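Long-range contacts in envelope glycoprotein (Thogoto virus, PDB 5XEA), which probably attaches the virus to a receptor on the host cell and later drives fusion of the viral and host membranes: residues Q38-T43 with D193-Q198; L42-R47 with F187-K192; P75-L80 with G177-W182. All coordinates share one frame; numbering follows the deposited sequence.

The three contacts lie close together on and beside an antiparallel sheet. Strand 40-56 supplies the first segment of contacts 1 and 2, which share L42 and T43 and have centres about 15 Å apart; contact 3 lies about 7 Å, centre to centre, from contact 2. Along the chain come Q38-R47, then the start of helix 77-86, and much later 177-182, 187-192 and 193-198. Across the sheet, 187-192 sits between 40-56 and 180-184, and helix 77-86 packs on one face. In this gp64-type glycoprotein contact 2 thus builds the strand pairing, contact 3 packs the helix against it, and contact 1 lies where the chain leaves for strand 197-209 of a second sheet.

Contact 1. Residues Q38-T43 with D193-Q198; sequences QNELLT and DNFEIQ
N39 meets F195 through its backbone: the carbonyl O of N39 lies at the rim of the phenyl ring, near its plane, 3.6 Å from F195 CE2. F195 has its CG between the backbone N and carbonyl carbon (chi1 57°), which directs the ring at the N39-E40 backbone; F151 of strand 133-156 meets the same ring at a small interplanar angle. N39 also packs on P269 of the second subunit. Next in sequence, E40 comes closest to D193, with CA atoms 5.0 Å apart. With CG anti to the carbonyl carbon (chi1 -49°) and the chain extended beyond it, E40 brings its carboxylate alongside that of D193, pointing the same way. The two carboxylates are nearly coplanar, their planes 27° apart, and E40 OE2 stands only 2.8 Å from D193 OD1. The methylene E40 CG also lies 3.2 Å from D193 OD1. The other oxygen, E40 OE1, is hydrogen-bonded to T164 OG1, and E40 OE2 has a weak hydrogen bond with H174 NE2. L41 adds a looser touch, its CB 4.3 Å from N194 ND2. The contact sits where the chain passes from strand 187-192 to strand 197-209 of another sheet. With two buried carboxylate oxygens so close, one acid is probably protonated and donates to the other, leaving the donor neutral if so; its protonation may therefore be sensitive to pH.

Contact 2. Residues L42-R47 with F187-K192; sequences LTAGYR and FSYLVK
Y46 lays its CB over the centre of the F187 ring, 3.6 Å from the centroid and close to the ring normal, a CH-pi contact. The Y46 ring is turned obliquely to that of F187, and Y46 CD2 comes 3.4 Å from F187 CZ. Both torsions matter: Y46 CG sits between the backbone N and the carbonyl carbon (chi1 66°), while F187 departs from the staggered positions at chi1 -99°, and its ring leans across toward strand 40-56. A44 CB lies between two aromatics, at the edge of the F187 ring and 3.8 Å from Y189 CD1. L42 CD1 continues the row, 4.0 Å from V191 CG2. The backbones form an antiparallel beta ladder, the axes of the two six-residue strand segments at 165°, in which T43-L190 and G45-S188 are hydrogen-bonded pairs and L42-V191, A44-Y189 and Y46-F187 non-hydrogen-bonded ones. T43 N to L190 O and L190 N to T43 O are both 2.7 Å, nearly straight bonds. L42, Y46, F187 and Y189 pack on helix 421-437, whereas T43, S188 and L190 face helix 77-86. On that second face T43 has OG1 beside its own backbone N, where a water lies 2.7 Å from T43 OG1; the same water donates to L190 O, giving this carbonyl a second partner. S188 OG is hydrogen-bonded to P75 O and T183 OG1.

Contact 3. Residues P75-L80 with G177-W182; sequences PSRDEL and GEPLFW. With NAG (2-acetamido-2-deoxy-beta-D-glucopyranose), chain E.
R77 runs alongside one face of the F181 ring, the two side chains passing each other in opposite directions. R77 CB stands over the ring centre, 3.7 Å from the centroid and 8° off the normal, which meets the criterion for a CH-pi contact. With CG anti to the backbone N (chi1 180°) and the chain extended to NE, the guanidinium passes beyond the ring and sets a face on F181 CB; its plane is 24° from that of the phenyl. At the guanidinium edge, P179 comes in at about a right angle, with CG 3.3 Å from R77 NH2. The rim of F181 meets L80, whose CD2 is 3.9 Å from F181 CE1, and the carbonyl P75 O in the ring plane. W182, next along, presents an indole face to an attached N-glycan, the NAG methyl C8 lying 3.6 Å above the ring plane toward the rim, while Y189 stacks on the opposite face. The helix start itself is fixed by S76 and E79: E79 N bonds to S76 OG at 3.1 Å, and S76 N to E79 OE1. These reciprocal bonds are a capping box, here at the N-terminus of helix 77-86 where it packs against the beta-hairpin of strands 180-184 and 187-192.

Contact 1. Residues Q38-T43 with D193-Q198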
loop_
_atom_site.group_PDB
_atom_site.type_symbol
_atom_site.label_atom_id
_atom_site.label_comp_id
_atom_site.label_asym_id
_atom_site.label_seq_id
_atom_site.Cartn_x
_atom_site.Cartn_y
_atom_site.Cartn_z
ATOM N N GLN B 38 18.118 12.991 -0.850
ATOM C CA GLN B 38 17.332 11.798 -0.553
ATOM C C GLN B 38 17.585 10.644 -1.532
ATOM O O GLN B 38 16.785 9.700 -1.582
ATOM C CB GLN B 38 15.844 12.150 -0.523
ATOM C CG GLN B 38 15.517 13.331 0.383
ATOM C CD GLN B 38 14.468 12.998 1.429
ATOM O OE1 GLN B 38 14.783 12.813 2.606
ATOM N NE2 GLN B 38 13.211 12.926 1.004
ATOM N N ASN B 39 18.686 10.686 -2.293
ATOM C CA ASN B 39 19.024 9.616 -3.223
ATOM C C ASN B 39 20.527 9.365 -3.233
ATOM O O ASN B 39 21.322 10.308 -3.158
ATOM C CB ASN B 39 18.557 9.945 -4.650
ATOM C CG ASN B 39 17.045 9.902 -4.798
ATOM O OD1 ASN B 39 16.381 8.990 -4.291
ATOM N ND2 ASN B 39 16.491 10.889 -5.498
ATOM N N GLU B 40 20.906 8.084 -3.301
ATOM C CA GLU B 40 22.229 7.668 -3.745
ATOM C C GLU B 40 22.258 7.608 -5.263
ATOM O O GLU B 40 21.222 7.626 -5.927
ATOM C CB GLU B 40 22.600 6.293 -3.207
ATOM C CG GLU B 40 22.398 6.110 -1.741
ATOM C CD GLU B 40 22.906 4.772 -1.275
ATOM O OE1 GLU B 40 22.249 3.748 -1.561
ATOM O OE2 GLU B 40 23.980 4.736 -0.645
ATOM N N LEU B 41 23.463 7.538 -5.821
ATOM C CA LEU B 41 23.640 7.377 -7.256
ATOM C C LEU B 41 24.093 5.953 -7.523
ATOM O O LEU B 41 25.178 5.548 -7.086
ATOM C CB LEU B 41 24.652 8.365 -7.831
ATOM C CG LEU B 41 24.612 8.338 -9.357
ATOM C CD1 LEU B 41 23.358 9.040 -9.861
ATOM C CD2 LEU B 41 25.871 8.940 -9.965
ATOM N N LEU B 42 23.255 5.188 -8.205
ATOM C CA LEU B 42 23.599 3.828 -8.585
ATOM C C LEU B 42 24.071 3.853 -10.029
ATOM O O LEU B 42 23.309 4.214 -10.933
ATOM C CB LEU B 42 22.414 2.878 -8.419
ATOM C CG LEU B 42 22.574 1.534 -9.139
ATOM C CD1 LEU B 42 23.653 0.679 -8.490
ATOM C CD2 LEU B 42 21.245 0.800 -9.181
ATOM N N THR B 43 25.329 3.516 -10.239
ATOM C CA THR B 43 25.847 3.260 -11.579
ATOM C C THR B 43 25.992 1.754 -11.736
ATOM O O THR B 43 26.677 1.106 -10.934
ATOM C CB THR B 43 27.180 3.968 -11.814
ATOM O OG1 THR B 43 26.992 5.377 -11.659
ATOM C CG2 THR B 43 27.679 3.686 -13.227
ATOM N N ASP B 193 27.430 8.289 -2.816
ATOM C CA ASP B 193 26.669 9.271 -2.036
ATOM C C ASP B 193 27.224 10.664 -2.308
ATOM O O ASP B 193 28.353 10.975 -1.919
ATOM C CB ASP B 193 26.727 8.961 -0.542
ATOM C CG ASP B 193 26.179 7.599 -0.221
ATOM O OD1 ASP B 193 25.288 7.144 -0.969
ATOM O OD2 ASP B 193 26.633 6.987 0.767
ATOM N N ASN B 194 26.440 11.488 -2.990
ATOM C CA ASN B 194 26.783 12.892 -3.211
ATOM C C ASN B 194 26.027 13.777 -2.213
ATOM O O ASN B 194 25.248 14.666 -2.566
ATOM C CB ASN B 194 26.489 13.281 -4.656
ATOM C CG ASN B 194 27.308 12.470 -5.658
ATOM O OD1 ASN B 194 28.518 12.288 -5.497
ATOM N ND2 ASN B 194 26.642 11.971 -6.697
ATOM N N PHE B 195 26.259 13.487 -0.938
ATOM C CA PHE B 195 25.619 14.193 0.163
ATOM C C PHE B 195 26.434 13.935 1.419
ATOM O O PHE B 195 27.293 13.050 1.456
ATOM C CB PHE B 195 24.153 13.761 0.362
ATOM C CG PHE B 195 23.964 12.267 0.602
ATOM C CD1 PHE B 195 24.242 11.698 1.841
ATOM C CD2 PHE B 195 23.467 11.447 -0.412
ATOM C CE1 PHE B 195 24.059 10.338 2.058
ATOM C CE2 PHE B 195 23.279 10.086 -0.204
ATOM C CZ PHE B 195 23.577 9.528 1.030
ATOM N N GLU B 196 26.138 14.703 2.458
ATOM C CA GLU B 196 26.765 14.517 3.755
ATOM C C GLU B 196 25.705 14.287 4.820
ATOM O O GLU B 196 24.566 14.750 4.701
ATOM C CB GLU B 196 27.633 15.716 4.127
ATOM C CG GLU B 196 28.910 15.804 3.315
ATOM C CD GLU B 196 29.295 17.233 3.000
ATOM O OE1 GLU B 196 28.392 18.028 2.664
ATOM O OE2 GLU B 196 30.497 17.561 3.097
ATOM N N ILE B 197 26.084 13.536 5.846
ATOM C CA ILE B 197 25.226 13.341 7.004
ATOM C C ILE B 197 25.434 14.529 7.935
ATOM O O ILE B 197 26.567 14.835 8.320
ATOM C CB ILE B 197 25.530 12.009 7.707
ATOM C CG1 ILE B 197 25.071 10.840 6.828
ATOM C CG2 ILE B 197 24.858 11.957 9.063
ATOM C CD1 ILE B 197 25.413 9.481 7.393
ATOM N N GLN B 198 24.341 15.206 8.280
ATOM C CA GLN B 198 24.356 16.419 9.083
ATOM C C GLN B 198 23.762 16.132 10.452
ATOM O O GLN B 198 22.734 15.458 10.562
ATOM C CB GLN B 198 23.564 17.526 8.386
ATOM C CG GLN B 198 23.831 17.574 6.898
ATOM C CD GLN B 198 23.031 18.635 6.181
ATOM O OE1 GLN B 198 21.807 18.553 6.087
ATOM N NE2 GLN B 198 23.724 19.639 5.659
#

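Contact 2. Residues L42-R47 with F187-K192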
loop_
_atom_site.group_PDB
_atom_site.type_symbol
_atom_site.label_atom_id
_atom_site.label_comp_id
_atom_site.label_asym_id
_atom_site.label_seq_id
_atom_site.Cartn_x
_atom_site.Cartn_y
_atom_site.Cartn_z
ATOM N N LEU B 42 23.255 5.188 -8.205
ATOM C CA LEU B 42 23.599 3.828 -8.585
ATOM C C LEU B 42 24.071 3.853 -10.029
ATOM O O LEU B 42 23.309 4.214 -10.933
ATOM C CB LEU B 42 22.414 2.878 -8.419
ATOM C CG LEU B 42 22.574 1.534 -9.139
ATOM C CD1 LEU B 42 23.653 0.679 -8.490
ATOM C CD2 LEU B 42 21.245 0.800 -9.181
ATOM N N THR B 43 25.329 3.516 -10.239
ATOM C CA THR B 43 25.847 3.260 -11.579
ATOM C C THR B 43 25.992 1.754 -11.736
ATOM O O THR B 43 26.677 1.106 -10.934
ATOM C CB THR B 43 27.180 3.968 -11.814
ATOM O OG1 THR B 43 26.992 5.377 -11.659
ATOM C CG2 THR B 43 27.679 3.686 -13.227
ATOM N N ALA B 44 25.323 1.199 -12.741
ATOM C CA ALA B 44 25.370 -0.236 -12.993
ATOM C C ALA B 44 25.687 -0.481 -14.458
ATOM O O ALA B 44 25.053 0.101 -15.343
ATOM C CB ALA B 44 24.055 -0.920 -12.614
ATOM N N GLY B 45 26.660 -1.340 -14.709
ATOM C CA GLY B 45 27.062 -1.654 -16.069
ATOM C C GLY B 45 27.265 -3.141 -16.267
ATOM O O GLY B 45 27.648 -3.866 -15.349
ATOM N N TYR B 46 27.001 -3.590 -17.501
ATOM C CA TYR B 46 27.169 -4.989 -17.869
ATOM C C TYR B 46 27.899 -5.080 -19.197
ATOM O O TYR B 46 27.835 -4.167 -20.023
ATOM C CB TYR B 46 25.819 -5.745 -17.953
ATOM C CG TYR B 46 24.889 -5.296 -19.060
ATOM C CD1 TYR B 46 24.908 -5.909 -20.313
ATOM C CD2 TYR B 46 23.979 -4.265 -18.845
ATOM C CE1 TYR B 46 24.061 -5.489 -21.321
ATOM C CE2 TYR B 46 23.133 -3.839 -19.850
ATOM C CZ TYR B 46 23.169 -4.452 -21.085
ATOM O OH TYR B 46 22.309 -4.017 -22.075
ATOM N N ARG B 47 28.591 -6.198 -19.389
ATOM C CA ARG B 47 29.282 -6.479 -20.643
ATOM C C ARG B 47 29.504 -7.978 -20.735
ATOM O O ARG B 47 30.005 -8.591 -19.784
ATOM C CB ARG B 47 30.612 -5.731 -20.723
ATOM C CG ARG B 47 31.462 -6.052 -21.967
ATOM C CD ARG B 47 32.614 -5.060 -22.027
ATOM N NE ARG B 47 33.458 -5.191 -20.847
ATOM C CZ ARG B 47 34.404 -4.330 -20.490
ATOM N NH1 ARG B 47 34.649 -3.257 -21.230
ATOM N NH2 ARG B 47 35.113 -4.563 -19.390
ATOM N N PHE B 187 27.522 -8.008 -14.476
ATOM C CA PHE B 187 27.296 -6.666 -13.969
ATOM C C PHE B 187 28.379 -6.266 -12.976
ATOM O O PHE B 187 28.875 -7.082 -12.194
ATOM C CB PHE B 187 25.924 -6.569 -13.274
ATOM C CG PHE B 187 24.840 -5.973 -14.134
ATOM C CD1 PHE B 187 24.615 -4.612 -14.149
ATOM C CD2 PHE B 187 24.054 -6.779 -14.940
ATOM C CE1 PHE B 187 23.609 -4.056 -14.943
ATOM C CE2 PHE B 187 23.057 -6.236 -15.747
ATOM C CZ PHE B 187 22.838 -4.877 -15.747
ATOM N N SER B 188 28.720 -4.985 -13.002
ATOM C CA SER B 188 29.314 -4.332 -11.843
ATOM C C SER B 188 28.421 -3.179 -11.401
ATOM O O SER B 188 27.682 -2.602 -12.207
ATOM C CB SER B 188 30.734 -3.831 -12.145
ATOM O OG SER B 188 31.580 -4.923 -12.485
ATOM N N TYR B 189 28.500 -2.850 -10.114
ATOM C CA TYR B 189 27.655 -1.843 -9.492
ATOM C C TYR B 189 28.507 -0.872 -8.689
ATOM O O TYR B 189 29.377 -1.286 -7.914
ATOM C CB TYR B 189 26.626 -2.464 -8.550
ATOM C CG TYR B 189 25.801 -3.566 -9.158
ATOM C CD1 TYR B 189 24.535 -3.310 -9.665
ATOM C CD2 TYR B 189 26.281 -4.862 -9.202
ATOM C CE1 TYR B 189 23.762 -4.329 -10.220
ATOM C CE2 TYR B 189 25.514 -5.896 -9.763
ATOM C CZ TYR B 189 24.258 -5.616 -10.265
ATOM O OH TYR B 189 23.520 -6.641 -10.812
ATOM N N LEU B 190 28.236 0.414 -8.862
ATOM C CA LEU B 190 28.865 1.465 -8.064
ATOM C C LEU B 190 27.766 2.314 -7.424
ATOM O O LEU B 190 26.936 2.895 -8.135
ATOM C CB LEU B 190 29.793 2.327 -8.927
ATOM C CG LEU B 190 30.526 3.485 -8.227
ATOM C CD1 LEU B 190 31.443 3.000 -7.106
ATOM C CD2 LEU B 190 31.299 4.274 -9.258
ATOM N N VAL B 191 27.735 2.356 -6.097
ATOM C CA VAL B 191 26.788 3.200 -5.355
ATOM C C VAL B 191 27.564 4.353 -4.727
ATOM O O VAL B 191 28.445 4.125 -3.890
ATOM C CB VAL B 191 26.021 2.416 -4.275
ATOM C CG1 VAL B 191 25.059 3.338 -3.544
ATOM C CG2 VAL B 191 25.247 1.275 -4.868
ATOM N N LYS B 192 27.215 5.582 -5.111
ATOM C CA LYS B 192 27.908 6.801 -4.694
ATOM C C LYS B 192 26.960 7.734 -3.936
ATOM O O LYS B 192 25.829 7.966 -4.368
ATOM C CB LYS B 192 28.489 7.514 -5.925
ATOM C CG LYS B 192 29.304 8.765 -5.634
ATOM C CD LYS B 192 30.521 8.469 -4.760
ATOM C CE LYS B 192 31.049 9.744 -4.092
ATOM N NZ LYS B 192 31.319 10.827 -5.080
HETATM O O HOH W 1 27.294 5.779 -8.977
#

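Contact 3. Residues P75-L80 with G177-W182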
loop_
_atom_site.group_PDB
_atom_site.type_symbol
_atom_site.label_atom_id
_atom_site.label_comp_id
_atom_site.label_asym_id
_atom_site.label_seq_id
_atom_site.Cartn_x
_atom_site.Cartn_y
_atom_site.Cartn_z
ATOM N N PRO B 75 32.549 -4.559 -16.120
ATOM C CA PRO B 75 33.509 -3.446 -16.076
ATOM C C PRO B 75 34.185 -3.344 -14.719
ATOM O O PRO B 75 33.597 -3.640 -13.678
ATOM C CB PRO B 75 32.649 -2.210 -16.372
ATOM C CG PRO B 75 31.248 -2.616 -15.986
ATOM C CD PRO B 75 31.149 -4.093 -16.232
ATOM N N SER B 76 35.455 -2.960 -14.756
ATOM C CA SER B 76 36.190 -2.590 -13.560
ATOM C C SER B 76 35.611 -1.301 -12.977
ATOM O O SER B 76 34.839 -0.581 -13.620
ATOM C CB SER B 76 37.665 -2.383 -13.890
ATOM O OG SER B 76 37.781 -1.235 -14.713
ATOM N N ARG B 77 36.009 -0.996 -11.745
ATOM C CA ARG B 77 35.528 0.237 -11.122
ATOM C C ARG B 77 35.902 1.460 -11.953
ATOM O O ARG B 77 35.064 2.334 -12.203
ATOM C CB ARG B 77 36.075 0.348 -9.703
ATOM C CG ARG B 77 35.643 1.594 -8.971
ATOM C CD ARG B 77 36.163 1.540 -7.560
ATOM N NE ARG B 77 35.636 2.604 -6.719
ATOM C CZ ARG B 77 35.468 2.511 -5.405
ATOM N NH1 ARG B 77 35.778 1.396 -4.770
ATOM N NH2 ARG B 77 34.970 3.535 -4.742
ATOM N N ASP B 78 37.156 1.526 -12.413
ATOM C CA ASP B 78 37.587 2.635 -13.260
ATOM C C ASP B 78 36.793 2.696 -14.558
ATOM O O ASP B 78 36.403 3.784 -15.004
ATOM C CB ASP B 78 39.078 2.501 -13.560
ATOM C CG ASP B 78 39.938 2.638 -12.320
ATOM O OD1 ASP B 78 39.547 3.394 -11.405
ATOM O OD2 ASP B 78 41.004 1.990 -12.272
ATOM N N GLU B 79 36.563 1.538 -15.194
ATOM C CA GLU B 79 35.712 1.502 -16.377
ATOM C C GLU B 79 34.320 2.019 -16.050
ATOM O O GLU B 79 33.783 2.883 -16.750
ATOM C CB GLU B 79 35.633 0.075 -16.939
ATOM C CG GLU B 79 36.860 -0.387 -17.718
ATOM C CD GLU B 79 36.658 -1.747 -18.388
ATOM O OE1 GLU B 79 36.669 -2.783 -17.688
ATOM O OE2 GLU B 79 36.475 -1.768 -19.620
ATOM N N LEU B 80 33.721 1.496 -14.980
ATOM C CA LEU B 80 32.356 1.881 -14.623
ATOM C C LEU B 80 32.242 3.388 -14.440
ATOM O O LEU B 80 31.306 4.021 -14.950
ATOM C CB LEU B 80 31.926 1.143 -13.353
ATOM C CG LEU B 80 30.420 1.072 -13.110
ATOM C CD1 LEU B 80 29.704 0.791 -14.409
ATOM C CD2 LEU B 80 30.109 -0.001 -12.091
ATOM N N GLY B 177 31.044 8.613 2.852
ATOM C CA GLY B 177 32.220 8.808 2.029
ATOM C C GLY B 177 32.797 7.557 1.408
ATOM O O GLY B 177 33.672 7.659 0.548
ATOM N N GLU B 178 32.338 6.375 1.833
ATOM C CA GLU B 178 32.796 5.110 1.266
ATOM C C GLU B 178 31.856 4.688 0.142
ATOM O O GLU B 178 30.741 4.227 0.426
ATOM C CB GLU B 178 32.851 4.012 2.330
ATOM C CG GLU B 178 33.836 4.231 3.454
ATOM C CD GLU B 178 33.764 3.144 4.523
ATOM O OE1 GLU B 178 32.660 2.597 4.746
ATOM O OE2 GLU B 178 34.811 2.834 5.135
ATOM N N PRO B 179 32.246 4.811 -1.121
ATOM C CA PRO B 179 31.398 4.289 -2.199
ATOM C C PRO B 179 31.387 2.770 -2.166
ATOM O O PRO B 179 32.342 2.132 -1.724
ATOM C CB PRO B 179 32.069 4.811 -3.475
ATOM C CG PRO B 179 33.206 5.705 -3.020
ATOM C CD PRO B 179 33.541 5.291 -1.624
ATOM N N LEU B 180 30.286 2.184 -2.621
ATOM C CA LEU B 180 30.189 0.731 -2.728
ATOM C C LEU B 180 30.485 0.317 -4.160
ATOM O O LEU B 180 29.976 0.932 -5.103
ATOM C CB LEU B 180 28.803 0.219 -2.342
ATOM C CG LEU B 180 28.212 0.438 -0.958
ATOM C CD1 LEU B 180 26.847 -0.263 -0.932
ATOM C CD2 LEU B 180 29.138 -0.116 0.110
ATOM N N PHE B 181 31.293 -0.729 -4.319
ATOM C CA PHE B 181 31.554 -1.313 -5.628
ATOM C C PHE B 181 31.596 -2.822 -5.496
ATOM O O PHE B 181 32.315 -3.357 -4.646
ATOM C CB PHE B 181 32.868 -0.833 -6.252
ATOM C CG PHE B 181 33.177 -1.504 -7.574
ATOM C CD1 PHE B 181 32.604 -1.039 -8.754
ATOM C CD2 PHE B 181 34.011 -2.607 -7.637
ATOM C CE1 PHE B 181 32.864 -1.661 -9.971
ATOM C CE2 PHE B 181 34.284 -3.237 -8.862
ATOM C CZ PHE B 181 33.706 -2.761 -10.027
ATOM N N TRP B 182 30.838 -3.507 -6.349
ATOM C CA TRP B 182 30.937 -4.949 -6.405
ATOM C C TRP B 182 30.586 -5.424 -7.805
ATOM O O TRP B 182 29.964 -4.715 -8.602
ATOM C CB TRP B 182 30.057 -5.635 -5.355
ATOM C CG TRP B 182 28.584 -5.641 -5.644
ATOM C CD1 TRP B 182 27.869 -6.660 -6.214
ATOM C CD2 TRP B 182 27.638 -4.606 -5.345
ATOM N NE1 TRP B 182 26.544 -6.313 -6.303
ATOM C CE2 TRP B 182 26.372 -5.062 -5.772
ATOM C CE3 TRP B 182 27.737 -3.337 -4.764
ATOM C CZ2 TRP B 182 25.222 -4.296 -5.647
ATOM C CZ3 TRP B 182 26.586 -2.576 -4.638
ATOM C CH2 TRP B 182 25.348 -3.057 -5.079
HETATM C C1 NAG E . 26.757 -9.879 -3.366
HETATM C C2 NAG E . 28.039 -9.221 -2.847
HETATM C C3 NAG E . 29.215 -9.606 -3.721
HETATM C C4 NAG E . 29.516 -11.084 -3.546
HETATM C C5 NAG E . 28.281 -11.937 -3.848
HETATM C C6 NAG E . 27.939 -12.931 -2.758
HETATM C C7 NAG E . 27.357 -7.115 -1.774
HETATM C C8 NAG E . 27.282 -5.625 -1.914
HETATM N N2 NAG E . 27.891 -7.774 -2.806
HETATM O O3 NAG E . 30.347 -8.829 -3.347
HETATM O O4 NAG E . 30.566 -11.464 -4.429
HETATM O O5 NAG E . 27.090 -11.165 -4.118
HETATM O O6 NAG E . 28.613 -12.639 -1.540
HETATM O O7 NAG E . 26.951 -7.696 -0.774
#